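Local coordinates for protein CdnC (Chryseobacterium gregarium DSM 19109, PDB 7MGV) that is an ATP-grasp ligase that binds ADP and its leader and core peptide and probably installs omega-ester macrocycles in that ribosomally made graspetide precursor, at residues A[323-326]-A[332-335]; A[242-247]-A[334-339]; A[24-29]-A[34-39]; A[44-49]-A[340-345]; A[288-293]-A[346-351]. All coordinates share one frame; numbering follows the deposited sequence.

Interaction 1. Residues A[323-326]-A[332-335]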
# COMPACT_ATOMS: atom_id res chain seq x y z
N TRP A 323 -11.38 14.47 19.36
CA TRP A 323 -10.94 15.11 20.60
C TRP A 323 -10.76 16.62 20.42
O TRP A 323 -11.07 17.40 21.32
CB TRP A 323 -9.64 14.46 21.09
CG TRP A 323 -8.53 14.42 20.06
CD1 TRP A 323 -8.59 13.92 18.79
CD2 TRP A 323 -7.19 14.88 20.24
NE1 TRP A 323 -7.38 14.05 18.17
CE2 TRP A 323 -6.50 14.64 19.04
CE3 TRP A 323 -6.50 15.48 21.30
CZ2 TRP A 323 -5.16 14.97 18.86
CZ3 TRP A 323 -5.17 15.81 21.13
CH2 TRP A 323 -4.51 15.56 19.92
N LEU A 324 -10.27 17.04 19.25
CA LEU A 324 -10.14 18.46 18.95
C LEU A 324 -11.39 19.05 18.31
O LEU A 324 -11.64 20.25 18.45
CB LEU A 324 -8.95 18.70 18.03
CG LEU A 324 -7.67 17.93 18.38
CD1 LEU A 324 -6.69 17.93 17.22
CD2 LEU A 324 -7.05 18.55 19.63
N ASP A 325 -12.19 18.23 17.62
CA ASP A 325 -13.47 18.72 17.10
C ASP A 325 -14.41 19.11 18.23
O ASP A 325 -15.23 20.02 18.07
CB ASP A 325 -14.11 17.66 16.22
CG ASP A 325 -15.40 18.14 15.58
OD1 ASP A 325 -15.40 19.24 14.99
OD2 ASP A 325 -16.41 17.42 15.67
N ASN A 326 -14.31 18.44 19.38
CA ASN A 326 -15.11 18.81 20.54
C ASN A 326 -14.67 20.12 21.17
O ASN A 326 -15.39 20.65 22.02
CB ASN A 326 -15.05 17.69 21.59
CG ASN A 326 -15.96 16.53 21.25
OD1 ASN A 326 -16.99 16.69 20.60
ND2 ASN A 326 -15.58 15.33 21.70
N ARG A 332 -17.24 21.84 14.34
CA ARG A 332 -16.99 22.45 13.04
C ARG A 332 -16.23 21.52 12.10
O ARG A 332 -16.44 21.57 10.89
CB ARG A 332 -16.25 23.77 13.21
CG ARG A 332 -17.12 24.92 13.71
CD ARG A 332 -18.30 25.17 12.78
NE ARG A 332 -19.52 24.53 13.26
CZ ARG A 332 -20.66 24.48 12.57
NH1 ARG A 332 -20.73 25.04 11.37
NH2 ARG A 332 -21.72 23.87 13.08
N ILE A 333 -15.34 20.68 12.64
CA ILE A 333 -14.60 19.76 11.78
C ILE A 333 -15.52 18.68 11.23
O ILE A 333 -15.40 18.27 10.07
CB ILE A 333 -13.41 19.15 12.54
CG1 ILE A 333 -12.52 20.25 13.12
CG2 ILE A 333 -12.59 18.24 11.63
CD1 ILE A 333 -11.35 19.73 13.93
N SER A 334 -16.46 18.20 12.05
CA SER A 334 -17.45 17.24 11.56
C SER A 334 -18.32 17.86 10.48
O SER A 334 -18.63 17.20 9.48
CB SER A 334 -18.30 16.74 12.72
OG SER A 334 -17.51 16.09 13.70
N LYS A 335 -18.70 19.12 10.65
CA LYS A 335 -19.46 19.82 9.62
C LYS A 335 -18.64 19.97 8.35
O LYS A 335 -19.16 19.83 7.23
CB LYS A 335 -19.91 21.19 10.13
CG LYS A 335 -20.64 22.03 9.10
CD LYS A 335 -22.13 22.08 9.39
CE LYS A 335 -22.90 22.71 8.24
NZ LYS A 335 -22.82 21.88 7.01
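The carboxylate of Asp325 reaches across to the first turn of helix 332-341 and is held there by both of its oxygens. Three hydrogen bonds carry the contact. OD1 of Asp325 takes two backbone amides: the N of Ile333 lies 2.8 Å from it, on the syn side but 30° out of the carboxylate plane, and the N of Ser334 lies 3.3 Å from the same OD1, well above that plane. Both amides come from the same face. The other oxygen, OD2 of Asp325, accepts the hydroxyl of Ser334, with OG at 2.6 Å and again above the plane. With CG of Asp325 anti to its own backbone N (chi1 -176°), the carboxylate swings out to where these amides point.

The apolar part is small. The side chains of Ile333 and Asp325 run antiparallel past one another, which sets CD1 of Ile333 3.9 Å from CA of Asp325. CD1 of Ile333 also comes within 4.4 Å of C of Leu324, and beyond it Ile333 packs on Thr239 and Val241 of strand 234-241 and on Phe248 of the next strand.

Outside the two segments, Asn331 ND2 gives OD2 of Asp325 a further donor, and Thr328 OG1 bonds the backbone O of Asp325, so the short loop between the helices is pinned from within. Amides in the first turn of a helix have no carbonyl of an earlier turn to pair with; a buried acidic side chain supplies the acceptor here, and its negative charge at the positive end of the helix dipole is probably favourable and would tend to keep the carboxylate ionised.

Interaction 2. Residues A[242-247]-A[334-339]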
# COMPACT_ATOMS: atom_id res chain seq x y z
N GLY A 242 -10.36 19.36 3.20
CA GLY A 242 -10.41 20.12 1.97
C GLY A 242 -9.53 21.35 2.05
O GLY A 242 -8.30 21.24 2.13
N ARG A 243 -10.14 22.53 2.06
CA ARG A 243 -9.42 23.78 2.26
C ARG A 243 -9.75 24.41 3.61
O ARG A 243 -9.36 25.56 3.86
CB ARG A 243 -9.72 24.76 1.12
CG ARG A 243 -9.46 24.17 -0.26
CD ARG A 243 -9.37 25.25 -1.33
NE ARG A 243 -8.24 26.15 -1.12
CZ ARG A 243 -6.99 25.89 -1.50
NH1 ARG A 243 -6.70 24.75 -2.11
NH2 ARG A 243 -6.02 26.77 -1.26
N ASP A 244 -10.44 23.69 4.49
CA ASP A 244 -10.73 24.17 5.84
C ASP A 244 -9.59 23.76 6.76
O ASP A 244 -9.29 22.57 6.89
CB ASP A 244 -12.06 23.60 6.33
CG ASP A 244 -13.24 24.07 5.50
OD1 ASP A 244 -13.03 24.85 4.55
OD2 ASP A 244 -14.38 23.65 5.80
N VAL A 245 -8.97 24.74 7.40
CA VAL A 245 -7.80 24.54 8.25
C VAL A 245 -8.19 24.85 9.69
O VAL A 245 -8.67 25.95 9.99
CB VAL A 245 -6.63 25.42 7.80
CG1 VAL A 245 -5.44 25.23 8.72
CG2 VAL A 245 -6.25 25.12 6.36
N TYR A 246 -7.99 23.88 10.58
CA TYR A 246 -8.25 24.04 12.00
C TYR A 246 -6.94 23.79 12.74
O TYR A 246 -6.44 22.67 12.76
CB TYR A 246 -9.34 23.08 12.48
CG TYR A 246 -10.65 23.21 11.75
CD1 TYR A 246 -10.88 22.54 10.55
CD2 TYR A 246 -11.68 24.00 12.26
CE1 TYR A 246 -12.08 22.65 9.88
CE2 TYR A 246 -12.88 24.12 11.59
CZ TYR A 246 -13.08 23.45 10.41
OH TYR A 246 -14.28 23.56 9.74
N ALA A 247 -6.40 24.84 13.35
CA ALA A 247 -5.14 24.75 14.07
C ALA A 247 -5.38 24.80 15.57
O ALA A 247 -6.17 25.62 16.06
CB ALA A 247 -4.19 25.89 13.67
N SER A 334 -16.46 18.20 12.05
CA SER A 334 -17.45 17.24 11.56
C SER A 334 -18.32 17.86 10.48
O SER A 334 -18.63 17.20 9.48
CB SER A 334 -18.30 16.74 12.72
OG SER A 334 -17.51 16.09 13.70
N LYS A 335 -18.70 19.12 10.65
CA LYS A 335 -19.46 19.82 9.62
C LYS A 335 -18.64 19.97 8.35
O LYS A 335 -19.16 19.83 7.23
CB LYS A 335 -19.91 21.19 10.13
CG LYS A 335 -20.64 22.03 9.10
CD LYS A 335 -22.13 22.08 9.39
CE LYS A 335 -22.90 22.71 8.24
NZ LYS A 335 -22.82 21.88 7.01
N SER A 336 -17.34 20.25 8.49
CA SER A 336 -16.47 20.33 7.32
C SER A 336 -16.45 19.01 6.56
O SER A 336 -16.61 18.98 5.34
CB SER A 336 -15.06 20.75 7.74
OG SER A 336 -14.99 22.15 7.93
N ILE A 337 -16.25 17.91 7.30
CA ILE A 337 -16.20 16.59 6.66
C ILE A 337 -17.53 16.26 5.99
O ILE A 337 -17.56 15.71 4.88
CB ILE A 337 -15.80 15.52 7.69
CG1 ILE A 337 -14.38 15.79 8.19
CG2 ILE A 337 -15.89 14.13 7.09
CD1 ILE A 337 -13.96 14.96 9.37
N ALA A 338 -18.64 16.59 6.64
CA ALA A 338 -19.95 16.31 6.06
C ALA A 338 -20.17 17.11 4.78
O ALA A 338 -20.62 16.57 3.76
CB ALA A 338 -21.05 16.62 7.08
N ASP A 339 -19.85 18.41 4.81
CA ASP A 339 -19.99 19.23 3.61
C ASP A 339 -19.09 18.72 2.49
O ASP A 339 -19.47 18.76 1.31
CB ASP A 339 -19.66 20.69 3.93
CG ASP A 339 -20.71 21.34 4.80
OD1 ASP A 339 -21.76 20.71 5.06
OD2 ASP A 339 -20.48 22.49 5.24
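Ser336 OG sits between two oxygens of strand 244-251 and bonds to both. It donates to OD2 of Asp244 at 2.7 Å, meeting the anti lone pair, the one turned away from the other carboxylate oxygen. It accepts from Tyr246, whose OH is modelled only 2.4 Å from the same OG; the hydrogen bond is plain, but so short a length is doubtful. The serine oxygen lies at the edge of the tyrosine ring and in its plane, so it meets the phenol end-on instead of resting on a face. With chi1 of -81° Ser336 OG stands anti to its carbonyl carbon, on the side of the helix that looks at the strand. Replacing Asp244 by alanine would remove the carboxylate acceptor and is likely to leave the serine hydroxyl held by Tyr246 alone on the strand side.

Packing adds little to this: CB of Ser336 is 3.5 Å from OH of Tyr246 and 3.6 Å from OD2 of Asp244. Next door along the helix, Lys335 NZ forms a salt bridge with Asp339 OD1.

The two anchors are alternate residues of the strand and so face the same way, toward helix 332-341. Val245 between them is turned to helix 280-293, on which it packs through Glu283 and Leu287. Helix 332-341 thus lies between this antiparallel sheet and helix 35-46, which Ala338 meets at Tyr42 and Ile43.

Interaction 3. Residues A[24-29]-A[34-39]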
# COMPACT_ATOMS: atom_id res chain seq x y z
N ILE A 24 -23.76 7.94 0.68
CA ILE A 24 -22.38 8.16 1.09
C ILE A 24 -21.93 6.94 1.89
O ILE A 24 -22.43 6.70 3.00
CB ILE A 24 -22.21 9.44 1.91
CG1 ILE A 24 -22.56 10.66 1.05
CG2 ILE A 24 -20.79 9.55 2.45
CD1 ILE A 24 -22.39 11.98 1.77
N LEU A 25 -20.99 6.18 1.34
CA LEU A 25 -20.44 5.02 2.04
C LEU A 25 -19.38 5.47 3.03
O LEU A 25 -18.49 6.26 2.69
CB LEU A 25 -19.85 4.03 1.03
CG LEU A 25 -19.35 2.71 1.61
CD1 LEU A 25 -20.51 1.86 2.10
CD2 LEU A 25 -18.52 1.96 0.59
N ILE A 26 -19.47 4.96 4.26
CA ILE A 26 -18.50 5.26 5.31
C ILE A 26 -17.96 3.95 5.85
O ILE A 26 -18.73 3.08 6.28
CB ILE A 26 -19.12 6.10 6.44
CG1 ILE A 26 -19.55 7.47 5.92
CG2 ILE A 26 -18.14 6.25 7.59
CD1 ILE A 26 -20.03 8.42 7.00
N ILE A 27 -16.64 3.81 5.84
CA ILE A 27 -15.96 2.62 6.35
C ILE A 27 -15.45 2.93 7.76
O ILE A 27 -14.69 3.88 7.95
CB ILE A 27 -14.81 2.20 5.43
CG1 ILE A 27 -15.26 2.20 3.97
CG2 ILE A 27 -14.28 0.83 5.83
CD1 ILE A 27 -16.25 1.11 3.63
N THR A 28 -15.86 2.12 8.72
CA THR A 28 -15.47 2.29 10.12
C THR A 28 -15.38 0.91 10.76
O THR A 28 -15.34 -0.11 10.07
CB THR A 28 -16.45 3.21 10.86
OG1 THR A 28 -17.79 2.96 10.40
CG2 THR A 28 -16.10 4.67 10.65
N HIS A 29 -15.33 0.89 12.09
CA HIS A 29 -15.46 -0.33 12.87
C HIS A 29 -16.49 -0.10 13.97
O HIS A 29 -16.95 1.02 14.20
CB HIS A 29 -14.11 -0.77 13.47
CG HIS A 29 -13.51 0.23 14.41
ND1 HIS A 29 -13.45 0.03 15.77
CD2 HIS A 29 -12.93 1.43 14.18
CE1 HIS A 29 -12.87 1.07 16.34
NE2 HIS A 29 -12.54 1.94 15.40
N PHE A 34 -18.64 7.41 17.60
CA PHE A 34 -18.78 8.67 18.30
C PHE A 34 -18.40 9.86 17.43
O PHE A 34 -19.18 10.80 17.28
CB PHE A 34 -17.94 8.67 19.59
CG PHE A 34 -17.85 7.31 20.28
CD1 PHE A 34 -18.93 6.43 20.29
CD2 PHE A 34 -16.68 6.93 20.92
CE1 PHE A 34 -18.83 5.20 20.89
CE2 PHE A 34 -16.59 5.69 21.54
CZ PHE A 34 -17.67 4.83 21.53
N SER A 35 -17.20 9.82 16.85
CA SER A 35 -16.81 10.85 15.89
C SER A 35 -17.67 10.80 14.64
O SER A 35 -17.99 11.84 14.05
CB SER A 35 -15.33 10.70 15.53
OG SER A 35 -15.04 11.35 14.31
N ILE A 36 -18.06 9.60 14.22
CA ILE A 36 -18.91 9.44 13.04
C ILE A 36 -20.33 9.92 13.30
O ILE A 36 -21.06 10.20 12.35
CB ILE A 36 -18.90 7.97 12.58
CG1 ILE A 36 -19.48 7.84 11.17
CG2 ILE A 36 -19.66 7.10 13.56
CD1 ILE A 36 -19.76 6.41 10.75
N ASP A 37 -20.74 10.05 14.57
CA ASP A 37 -22.12 10.40 14.88
C ASP A 37 -22.45 11.82 14.41
O ASP A 37 -23.48 12.05 13.76
CB ASP A 37 -22.38 10.25 16.37
CG ASP A 37 -23.16 8.99 16.70
OD1 ASP A 37 -23.53 8.26 15.76
OD2 ASP A 37 -23.39 8.73 17.90
N LYS A 38 -21.59 12.79 14.74
CA LYS A 38 -21.87 14.16 14.35
C LYS A 38 -21.72 14.35 12.84
O LYS A 38 -22.48 15.11 12.23
CB LYS A 38 -20.95 15.12 15.11
CG LYS A 38 -21.70 16.17 15.93
CD LYS A 38 -22.53 15.52 17.03
CE LYS A 38 -23.30 16.55 17.84
NZ LYS A 38 -24.47 17.09 17.10
N VAL A 39 -20.76 13.65 12.23
CA VAL A 39 -20.63 13.69 10.78
C VAL A 39 -21.89 13.15 10.12
O VAL A 39 -22.39 13.72 9.14
CB VAL A 39 -19.37 12.92 10.33
CG1 VAL A 39 -19.33 12.80 8.81
CG2 VAL A 39 -18.12 13.61 10.84
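Ile36 drives its CD1 methyl between two side chains of strand 22-28, Ile26 and Thr28. The closer meeting is with Ile26: its CG2 branch and CD1 of Ile36 touch tip to tip at 3.6 Å, and CG1 of Ile36 follows at 4.1 Å from the same CG2. Ile36 has CG1 anti to its backbone N (chi1 -166°) and the chain goes on extended to CD1, which carries the methyl away from the helix and down onto the strand. Ile26 uses its shorter branch for the contact.

Thr28 meets the same methyl. Its OG1 lies 4.0 Å from CD1 of Ile36 and its CG2 at 4.1 Å, so both branches of the threonine border the tip of the isoleucine. One turn on, Val39 also points toward the strand, but its methyls keep a wider spacing from it and pack instead on Ser334 and Ile337 of helix 332-341.

Ile26 and Thr28 are alternate residues of the strand and share the face on which helix 35-46 lies. Strand 22-28, this helix and strand 48-54 form a beta-alpha-beta unit of the MvdD-type pre-ATP-grasp domain, with the two strands side by side in a parallel sheet; Ile36 also touches Arg52 of the second strand.

No hydrogen bond joins the two segments. Three buried side chains meet by van der Waals contact alone, so the placing of helix on strand here rests on the fit of methyl groups and the exclusion of water.

Interaction 4. Residues A[44-49]-A[340-345]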
# COMPACT_ATOMS: atom_id res chain seq x y z
N ASP A 44 -26.99 13.97 7.30
CA ASP A 44 -28.45 13.85 7.27
C ASP A 44 -29.10 15.20 7.02
O ASP A 44 -30.02 15.32 6.20
CB ASP A 44 -28.95 13.24 8.58
CG ASP A 44 -28.69 11.75 8.67
OD1 ASP A 44 -28.16 11.18 7.70
OD2 ASP A 44 -29.02 11.15 9.72
N LYS A 45 -28.63 16.23 7.73
CA LYS A 45 -29.15 17.57 7.50
C LYS A 45 -28.82 18.04 6.08
O LYS A 45 -29.65 18.66 5.40
CB LYS A 45 -28.60 18.53 8.55
CG LYS A 45 -29.60 19.58 9.06
CD LYS A 45 -30.24 20.33 7.90
CE LYS A 45 -30.77 21.70 8.25
NZ LYS A 45 -31.47 22.27 7.06
N ASN A 46 -27.62 17.72 5.59
CA ASN A 46 -27.24 18.09 4.23
C ASN A 46 -28.13 17.44 3.17
O ASN A 46 -28.09 17.86 2.01
CB ASN A 46 -25.78 17.74 3.97
CG ASN A 46 -24.83 18.78 4.54
OD1 ASN A 46 -25.25 19.71 5.23
ND2 ASN A 46 -23.54 18.63 4.25
N GLY A 47 -28.92 16.44 3.54
CA GLY A 47 -29.84 15.82 2.61
C GLY A 47 -29.32 14.59 1.92
O GLY A 47 -29.82 14.25 0.84
N CYS A 48 -28.33 13.91 2.49
CA CYS A 48 -27.75 12.71 1.90
C CYS A 48 -27.93 11.53 2.84
O CYS A 48 -28.16 11.69 4.04
CB CYS A 48 -26.27 12.91 1.56
SG CYS A 48 -25.94 14.26 0.40
N GLU A 49 -27.81 10.33 2.27
CA GLU A 49 -27.94 9.09 3.03
C GLU A 49 -26.56 8.54 3.36
O GLU A 49 -25.64 8.61 2.54
CB GLU A 49 -28.74 8.06 2.24
CG GLU A 49 -29.06 6.80 3.02
CD GLU A 49 -29.46 5.63 2.14
OE1 GLU A 49 -29.77 5.86 0.95
OE2 GLU A 49 -29.46 4.48 2.63
N LEU A 340 -17.90 18.23 2.83
CA LEU A 340 -17.00 17.70 1.82
C LEU A 340 -17.55 16.41 1.21
O LEU A 340 -17.45 16.20 -0.00
CB LEU A 340 -15.61 17.46 2.42
CG LEU A 340 -14.51 17.04 1.45
CD1 LEU A 340 -13.96 18.24 0.69
CD2 LEU A 340 -13.40 16.32 2.19
N LEU A 341 -18.12 15.54 2.04
CA LEU A 341 -18.60 14.25 1.55
C LEU A 341 -19.87 14.40 0.71
O LEU A 341 -20.14 13.55 -0.15
CB LEU A 341 -18.83 13.29 2.71
CG LEU A 341 -17.59 12.88 3.52
CD1 LEU A 341 -17.95 11.82 4.55
CD2 LEU A 341 -16.48 12.39 2.60
N CYS A 342 -20.65 15.45 0.95
CA CYS A 342 -21.87 15.72 0.20
C CYS A 342 -21.63 16.66 -0.98
O CYS A 342 -22.61 17.15 -1.56
CB CYS A 342 -22.94 16.32 1.11
SG CYS A 342 -23.28 15.36 2.61
N ASP A 343 -20.37 16.93 -1.33
CA ASP A 343 -20.02 17.79 -2.46
C ASP A 343 -20.54 19.21 -2.26
O ASP A 343 -20.98 19.87 -3.21
CB ASP A 343 -20.50 17.21 -3.78
CG ASP A 343 -19.70 17.70 -4.97
OD1 ASP A 343 -18.62 18.29 -4.75
OD2 ASP A 343 -20.14 17.50 -6.12
N LYS A 344 -20.51 19.69 -1.02
CA LYS A 344 -20.88 21.06 -0.69
C LYS A 344 -19.68 21.86 -0.21
O LYS A 344 -19.82 22.81 0.57
CB LYS A 344 -21.99 21.07 0.37
CG LYS A 344 -23.33 20.60 -0.16
CD LYS A 344 -24.38 20.55 0.95
CE LYS A 344 -24.60 21.92 1.57
NZ LYS A 344 -25.37 21.83 2.84
N ALA A 345 -18.48 21.50 -0.69
CA ALA A 345 -17.25 22.18 -0.34
C ALA A 345 -16.24 21.90 -1.43
O ALA A 345 -16.31 20.84 -2.08
CB ALA A 345 -16.72 21.72 1.02
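Two cysteines meet here without forming a disulfide: SG of Cys48 and SG of Cys342 lie 3.6 Å apart, far beyond the length of a sulfur-sulfur bond, and pack as apolar groups. CB of Cys342 is 3.7 Å from the same SG of Cys48. Beside them the amide of Asn46 is gripped loosely from this side. Its ND2 points at SG of Cys342 at 3.7 Å in a weak hydrogen bond, fairly straight at 158°, while its OD1 receives NZ of Lys344 at 3.2 Å, also weak. The lysine chain, bent at chi3 (60°), crosses the asparagine obliquely and lays CD 3.9 Å from ND2 of Asn46. The stronger partner of that ND2 is Asp339 OD1, one turn back along helix 332-341.

Both helices finish here in Schellman motifs. Gly47 takes up the positive phi after helix 35-46, and Asp343 does so after helix 332-341, letting the chain turn and bring Lys344 over Asn46. Cys48 then leads into strand 48-54, an edge strand of the parallel sheet within this chain. Cys342 rests on Ile24 of the adjacent strand and on Ile43 of helix 35-46, so the end of helix 332-341 lies against both layers.

Interaction 5. Residues A[288-293]-A[346-351]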
# COMPACT_ATOMS: atom_id res chain seq x y z
N GLU A 288 -0.75 23.57 0.36
CA GLU A 288 0.07 23.08 -0.74
C GLU A 288 0.53 21.64 -0.52
O GLU A 288 0.65 20.88 -1.48
CB GLU A 288 1.28 23.99 -0.94
CG GLU A 288 2.11 23.65 -2.16
CD GLU A 288 3.12 24.73 -2.50
OE1 GLU A 288 4.00 24.48 -3.34
OE2 GLU A 288 3.02 25.84 -1.91
N LEU A 289 0.79 21.26 0.73
CA LEU A 289 1.13 19.87 1.03
C LEU A 289 -0.03 18.95 0.67
O LEU A 289 0.15 17.91 0.01
CB LEU A 289 1.51 19.73 2.50
CG LEU A 289 1.79 18.32 3.04
CD1 LEU A 289 3.06 17.76 2.43
CD2 LEU A 289 1.88 18.35 4.56
N LEU A 290 -1.24 19.32 1.10
CA LEU A 290 -2.40 18.51 0.73
C LEU A 290 -2.63 18.52 -0.78
O LEU A 290 -3.13 17.53 -1.34
CB LEU A 290 -3.65 19.01 1.46
CG LEU A 290 -3.82 18.41 2.85
CD1 LEU A 290 -3.28 19.35 3.92
CD2 LEU A 290 -5.28 18.05 3.12
N ASP A 291 -2.26 19.61 -1.46
CA ASP A 291 -2.37 19.65 -2.92
C ASP A 291 -1.39 18.69 -3.57
O ASP A 291 -1.74 17.99 -4.53
CB ASP A 291 -2.13 21.07 -3.42
CG ASP A 291 -3.30 22.00 -3.15
OD1 ASP A 291 -4.39 21.50 -2.79
OD2 ASP A 291 -3.13 23.23 -3.30
N VAL A 292 -0.15 18.65 -3.07
CA VAL A 292 0.86 17.75 -3.63
C VAL A 292 0.43 16.31 -3.44
O VAL A 292 0.57 15.48 -4.36
CB VAL A 292 2.23 18.02 -2.98
CG1 VAL A 292 3.21 16.91 -3.32
CG2 VAL A 292 2.78 19.37 -3.43
N TYR A 293 -0.11 15.97 -2.27
CA TYR A 293 -0.58 14.61 -2.05
C TYR A 293 -1.90 14.32 -2.76
O TYR A 293 -2.22 13.15 -2.99
CB TYR A 293 -0.72 14.32 -0.56
CG TYR A 293 0.56 13.86 0.09
CD1 TYR A 293 1.09 12.61 -0.20
CD2 TYR A 293 1.24 14.68 0.98
CE1 TYR A 293 2.27 12.18 0.39
CE2 TYR A 293 2.42 14.26 1.57
CZ TYR A 293 2.93 13.01 1.27
OH TYR A 293 4.10 12.59 1.86
N PRO A 346 -15.28 22.79 -1.68
CA PRO A 346 -14.29 22.55 -2.72
C PRO A 346 -13.48 21.29 -2.44
O PRO A 346 -13.05 21.05 -1.31
CB PRO A 346 -13.40 23.80 -2.68
CG PRO A 346 -14.25 24.85 -2.04
CD PRO A 346 -15.12 24.12 -1.06
N ARG A 347 -13.29 20.48 -3.47
CA ARG A 347 -12.60 19.21 -3.35
C ARG A 347 -11.38 19.17 -4.26
O ARG A 347 -11.29 19.88 -5.26
CB ARG A 347 -13.52 18.03 -3.73
CG ARG A 347 -14.89 18.07 -3.12
CD ARG A 347 -15.73 16.94 -3.69
NE ARG A 347 -16.63 16.39 -2.69
CZ ARG A 347 -17.48 15.39 -2.91
NH1 ARG A 347 -17.55 14.83 -4.12
NH2 ARG A 347 -18.26 14.96 -1.94
N ARG A 348 -10.43 18.31 -3.88
CA ARG A 348 -9.40 17.85 -4.80
C ARG A 348 -9.95 16.59 -5.45
O ARG A 348 -9.84 15.48 -4.92
CB ARG A 348 -8.08 17.60 -4.07
CG ARG A 348 -7.45 18.86 -3.50
CD ARG A 348 -6.40 18.53 -2.46
NE ARG A 348 -5.87 19.73 -1.83
CZ ARG A 348 -6.35 20.27 -0.71
NH1 ARG A 348 -7.37 19.71 -0.09
NH2 ARG A 348 -5.79 21.37 -0.21
N ASP A 349 -10.58 16.77 -6.61
CA ASP A 349 -11.32 15.69 -7.25
C ASP A 349 -10.40 14.52 -7.57
O ASP A 349 -9.41 14.67 -8.29
CB ASP A 349 -11.99 16.21 -8.52
CG ASP A 349 -13.05 15.26 -9.06
OD1 ASP A 349 -13.94 14.86 -8.28
OD2 ASP A 349 -12.98 14.91 -10.26
N ASN A 350 -10.74 13.34 -7.04
CA ASN A 350 -9.94 12.13 -7.24
C ASN A 350 -10.77 11.00 -7.83
O ASN A 350 -10.43 9.83 -7.64
CB ASN A 350 -9.29 11.69 -5.92
CG ASN A 350 -10.30 11.40 -4.83
OD1 ASN A 350 -11.51 11.37 -5.06
ND2 ASN A 350 -9.81 11.17 -3.62
N ARG A 351 -11.86 11.32 -8.53
CA ARG A 351 -12.66 10.28 -9.16
C ARG A 351 -11.84 9.56 -10.22
O ARG A 351 -11.08 10.18 -10.97
CB ARG A 351 -13.92 10.89 -9.79
CG ARG A 351 -14.92 11.43 -8.78
CD ARG A 351 -16.03 12.19 -9.47
NE ARG A 351 -15.52 13.30 -10.26
CZ ARG A 351 -16.26 14.07 -11.05
NH1 ARG A 351 -17.57 13.85 -11.15
NH2 ARG A 351 -15.71 15.06 -11.74
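Arg348 plugs its guanidinium against the last turns of helix 280-293, where Asp291 and Leu290 take hold of it from different sides. The packing is tight here because two nitrogens meet one oxygen while Leu290 lies over a face. NE of Arg348 is modelled 2.5 Å from OD1 of Asp291, a length too short to be taken exactly, and NH2 of Arg348 makes a second, weak bond to the same OD1 at 2.9 Å. The salt bridge therefore runs side-on, with the carboxylate plane turned 50° from that of the guanidinium. CB of Leu290 sits 3.6 Å from NH2 of Arg348, offset toward the rim. The arginine chain is extended from CG to NE and crosses both side chains at about a right angle.

Segment 346-351 is the irregular tail after helix 332-341, touching strand 134-136 and held at Gly242 and Asp296, at strand ends of the antiparallel sheet that contains 234-241, 244-251 and 297-304. Arg348 NH1 makes those bonds, to Asp296 OD1 and the O of Gly242. A methionine in its place would probably leave Asp291 without its charged mate and the O of Gly242 without this donor, weakening the tail's hold on the helix.

Away from this arginine the contact soon thins. Asp349 and Arg351 lie on the exposed side and make their own salt bridge, NE of Arg351 standing 3.0 Å from OD2 of Asp349 and its NH2 3.1 Å from the same oxygen. Arg347 turns away from the helix, to Tyr134, with which it makes a cation-pi contact, and Val292 faces Leu353 of the second subunit.

How the interactions relate
Near the N terminus interaction 3 closes the short loop from strand 22-28 into helix 35-46. Interaction 4 opens at the end of that helix and closes almost 300 residues later, after helix 332-341, tying the pre-ATP-grasp domain to the C-terminal part. Inside its loop nest interaction 2, which brings strand 244-251 to the same helix, and interaction 1, which closes the short loop by which helix 322-325 passes into it. Interaction 5 crosses both 2 and 4, opening on helix 280-293 and closing on the tail; interaction 1 is nested within it too. Helix 332-341 serves 1, 2 and 4, and interaction 3 touches it through Val39.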